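Local structure of probable transcriptional regulator (Pseudomonas aeruginosa, 2NNN) at residues D11-G14 against F15-Q19; K70-V73 against E74-K78. The protein probably binds DNA as a dimeric winged-helix transcription factor of the MarR family. All blocks are in the same frame, centred on the assembly; numbering follows the deposited sequence.

Contact 1 (D11-G14 against F15-Q19)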
# COMPACT_ATOMS: atom_id res chain seq x y z
N ASP A 11 14.28 -4.57 -7.48
CA ASP A 11 13.63 -5.52 -8.37
C ASP A 11 12.46 -6.23 -7.70
O ASP A 11 11.63 -6.85 -8.37
CB ASP A 11 14.64 -6.57 -8.86
CG ASP A 11 15.78 -5.94 -9.64
OD1 ASP A 11 15.52 -4.99 -10.41
OD2 ASP A 11 16.92 -6.41 -9.47
N GLN A 12 12.39 -6.16 -6.38
CA GLN A 12 11.34 -6.86 -5.65
C GLN A 12 10.03 -6.16 -5.90
O GLN A 12 9.91 -4.96 -5.66
CB GLN A 12 11.66 -6.93 -4.15
CG GLN A 12 12.98 -7.61 -3.84
CD GLN A 12 13.22 -8.85 -4.68
OE1 GLN A 12 12.45 -9.82 -4.61
NE2 GLN A 12 14.27 -8.83 -5.49
N ILE A 13 9.05 -6.90 -6.40
CA ILE A 13 7.75 -6.35 -6.75
C ILE A 13 6.99 -5.78 -5.55
O ILE A 13 6.19 -4.87 -5.70
CB ILE A 13 6.90 -7.34 -7.57
CG1 ILE A 13 5.74 -6.63 -8.27
CG2 ILE A 13 6.42 -8.50 -6.70
CD1 ILE A 13 6.17 -5.78 -9.45
N GLY A 14 7.26 -6.28 -4.35
CA GLY A 14 6.65 -5.70 -3.14
C GLY A 14 7.09 -4.27 -2.85
O GLY A 14 6.26 -3.42 -2.55
N PHE A 15 8.39 -4.02 -2.96
CA PHE A 15 8.96 -2.68 -2.79
C PHE A 15 8.38 -1.71 -3.83
O PHE A 15 7.98 -0.59 -3.50
CB PHE A 15 10.49 -2.78 -2.92
CG PHE A 15 11.23 -1.49 -2.68
CD1 PHE A 15 10.88 -0.63 -1.63
CD2 PHE A 15 12.33 -1.15 -3.48
CE1 PHE A 15 11.56 0.55 -1.42
CE2 PHE A 15 13.02 0.04 -3.27
CZ PHE A 15 12.64 0.89 -2.23
N ILE A 16 8.32 -2.17 -5.08
CA ILE A 16 7.77 -1.41 -6.19
C ILE A 16 6.29 -1.09 -5.96
O ILE A 16 5.88 0.05 -6.08
CB ILE A 16 7.96 -2.19 -7.53
CG1 ILE A 16 9.46 -2.44 -7.79
CG2 ILE A 16 7.29 -1.46 -8.70
CD1 ILE A 16 9.76 -3.21 -9.08
N LEU A 17 5.50 -2.10 -5.59
CA LEU A 17 4.07 -1.90 -5.26
C LEU A 17 3.87 -0.87 -4.17
O LEU A 17 3.00 -0.03 -4.29
CB LEU A 17 3.39 -3.20 -4.87
CG LEU A 17 3.09 -4.17 -6.01
CD1 LEU A 17 2.55 -5.48 -5.42
CD2 LEU A 17 2.14 -3.53 -7.00
N ARG A 18 4.68 -0.94 -3.11
CA ARG A 18 4.59 0.02 -2.00
C ARG A 18 4.86 1.44 -2.46
O ARG A 18 4.14 2.37 -2.10
CB ARG A 18 5.55 -0.37 -0.87
CG ARG A 18 5.58 0.67 0.24
CD ARG A 18 6.11 0.15 1.57
NE ARG A 18 7.54 -0.18 1.61
CZ ARG A 18 8.55 0.69 1.58
NH1 ARG A 18 8.33 1.99 1.46
NH2 ARG A 18 9.81 0.26 1.66
N GLN A 19 5.90 1.61 -3.28
CA GLN A 19 6.27 2.94 -3.78
C GLN A 19 5.21 3.57 -4.68
O GLN A 19 4.91 4.75 -4.54
CB GLN A 19 7.58 2.86 -4.55
CG GLN A 19 8.77 2.63 -3.66
CD GLN A 19 9.99 2.39 -4.47
OE1 GLN A 19 10.23 1.29 -4.95
NE2 GLN A 19 10.75 3.42 -4.66
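F15 CB lies 3.5 Å from Q12 O. F15 CG is anti to the backbone N (chi1 -176°), and the side chain leaves the turn and touches L9 and D10. Q12 holds the N-cap position. Its side chain folds back, and NE2 donates to R8 O. I16 closes the first helical turn. I16 N donates to Q12 O at 3.3 Å, and the N-H points almost straight at the oxygen (168°). I16 CG1 lies on the backbone N side of its own residue, which brings it alongside Q12 O as well. At the end of that branch, I16 CD1 meets I13 CD1 at 4.4 Å. This is the start of helix 13-31. In MarR proteins the N-terminal and C-terminal helices form the dimerisation part of the subunit. In keeping with that, I13 packs on N117 of the second subunit, and I16 packs on its I140. L17 takes the next carbonyl. L17 N donates to I13 O at 2.9 Å. L17 CG stands 3.2 Å from I13 O. The same L17 CG is 4.3 Å from I13 CG1. The side chain of L17 also meets N21 of the second subunit. R18 N donates to G14 O at 3.0 Å, and R18 CB lies 3.6 Å from G14 O. The R18 chain bends at chi3 (69°) and heads for the second subunit. Its NH2 donates to T62 O of that subunit, and NH1 makes a weak bond to A63 O there. At Q19 the helical bonding goes on, with its backbone N donating to F15 O.

Contact 2 (K70-V73 against E74-K78); sequences KGVV and ERLDK
R75 grips the backbone carbonyl of G71 twice. R75 N donates to G71 O at 3.0 Å, the normal helical bond. R75 NE, one turn on from G71, folds back and donates to G71 O at 3.0 Å too. The two donors come from opposite faces of the carbonyl plane, both well out of it. G71 O lies near the plane of the guanidinium, at its edge. The bend at chi3 (-61°) turns NE back to the helix. R75 NH2 comes within 3.2 Å of V72 CG2.

K70 and E74 pair one step earlier. E74 N donates to K70 O at 3.1 Å. Their side chains cross at a slant. E74 OE2 lies beside the lysine CG and CE, and the salt bridge from K70 NZ to E74 OE2 is long, 3.8 Å. The buried side is apolar. L76 N donates to V72 O at 2.8 Å, and V72 CG1 meets L76 CD2 at 4.3 Å. D77 N makes a weak bond to V73 O.

Neighbouring elements pack against this helix. V72 packs on T39 and A43 of helix 38-50, and V73 on L58 and I82. D77 OD2 forms a salt bridge with R84 of strand 82-87. By its place in the MarR winged helix-turn-helix, helix 66-78 is probably the DNA-recognition helix; the wing strands 82-87 and 93-98 follow it. The bond from NE to G71 O holds the inner part of the R75 side chain against its own helix. The long K70-E74 salt bridge, between exposed side chains, is probably a weak electrostatic link.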
# COMPACT_ATOMS: atom_id res chain seq x y z
N LYS A 70 -15.35 -0.65 9.44
CA LYS A 70 -16.03 -0.11 10.61
C LYS A 70 -15.63 1.36 10.84
O LYS A 70 -16.49 2.22 11.03
CB LYS A 70 -15.67 -0.92 11.85
CG LYS A 70 -16.53 -0.61 13.07
CD LYS A 70 -16.11 -1.43 14.28
CE LYS A 70 -16.70 -0.87 15.56
NZ LYS A 70 -18.11 -1.33 15.78
N GLY A 71 -14.33 1.63 10.78
CA GLY A 71 -13.80 2.93 11.15
C GLY A 71 -13.84 3.93 10.00
O GLY A 71 -13.94 5.14 10.23
N VAL A 72 -13.74 3.44 8.77
CA VAL A 72 -13.96 4.29 7.62
C VAL A 72 -15.40 4.82 7.65
O VAL A 72 -15.63 6.02 7.50
CB VAL A 72 -13.66 3.56 6.29
CG1 VAL A 72 -14.41 4.20 5.12
CG2 VAL A 72 -12.17 3.52 6.03
N VAL A 73 -16.37 3.92 7.86
CA VAL A 73 -17.78 4.31 7.90
C VAL A 73 -18.08 5.26 9.07
O VAL A 73 -18.85 6.20 8.92
CB VAL A 73 -18.73 3.08 7.91
CG1 VAL A 73 -20.17 3.50 8.24
CG2 VAL A 73 -18.70 2.36 6.58
N GLU A 74 -17.43 5.02 10.21
CA GLU A 74 -17.59 5.91 11.36
C GLU A 74 -17.02 7.31 11.11
O GLU A 74 -17.65 8.30 11.46
CB GLU A 74 -17.02 5.28 12.63
CG GLU A 74 -17.94 4.21 13.22
CD GLU A 74 -17.27 3.32 14.27
OE1 GLU A 74 -16.11 3.60 14.66
OE2 GLU A 74 -17.91 2.33 14.71
N ARG A 75 -15.84 7.39 10.48
CA ARG A 75 -15.26 8.68 10.09
C ARG A 75 -16.08 9.38 9.00
O ARG A 75 -16.19 10.60 8.99
CB ARG A 75 -13.81 8.52 9.66
CG ARG A 75 -12.87 8.19 10.84
CD ARG A 75 -11.46 7.86 10.38
NE ARG A 75 -11.42 6.69 9.49
CZ ARG A 75 -10.36 6.31 8.79
NH1 ARG A 75 -9.22 7.00 8.85
NH2 ARG A 75 -10.43 5.24 8.02
N LEU A 76 -16.65 8.60 8.09
CA LEU A 76 -17.59 9.10 7.10
C LEU A 76 -18.89 9.59 7.78
O LEU A 76 -19.57 10.48 7.26
CB LEU A 76 -17.90 7.99 6.09
CG LEU A 76 -17.66 8.13 4.58
CD1 LEU A 76 -16.37 8.84 4.24
CD2 LEU A 76 -17.70 6.76 3.91
N ASP A 77 -19.21 9.02 8.94
CA ASP A 77 -20.40 9.38 9.70
C ASP A 77 -20.22 10.71 10.42
O ASP A 77 -21.04 11.61 10.30
CB ASP A 77 -20.77 8.29 10.71
CG ASP A 77 -22.16 8.47 11.30
OD1 ASP A 77 -22.95 9.28 10.75
OD2 ASP A 77 -22.48 7.81 12.31
N LYS A 78 -19.12 10.81 11.17
CA LYS A 78 -18.69 12.05 11.82
C LYS A 78 -18.82 13.27 10.88
O LYS A 78 -19.13 14.37 11.34
CB LYS A 78 -17.23 11.88 12.28
CG LYS A 78 -16.67 12.99 13.19
CD LYS A 78 -15.14 12.91 13.27
CE LYS A 78 -14.64 11.54 13.81
NZ LYS A 78 -13.21 11.23 13.45

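Overall arrangement
Contact 1 spans the N-cap and first turns of helix 13-31; contact 2 lies wholly along helix 66-78. They come in series along the chain. Their centres lie 30 Å apart, and their nearest atoms are about 18 Å apart, so they do not touch. Contact 1 meets the second subunit, whereas no other chain of the assembly touches contact 2. R18 of contact 1 bonds to T62 O of the second subunit, a few residues before that subunit's helix 66-78. As in MarR relatives, helix 66-78 is probably the DNA-reading helix, which places contact 2 there and contact 1 at the dimer interface.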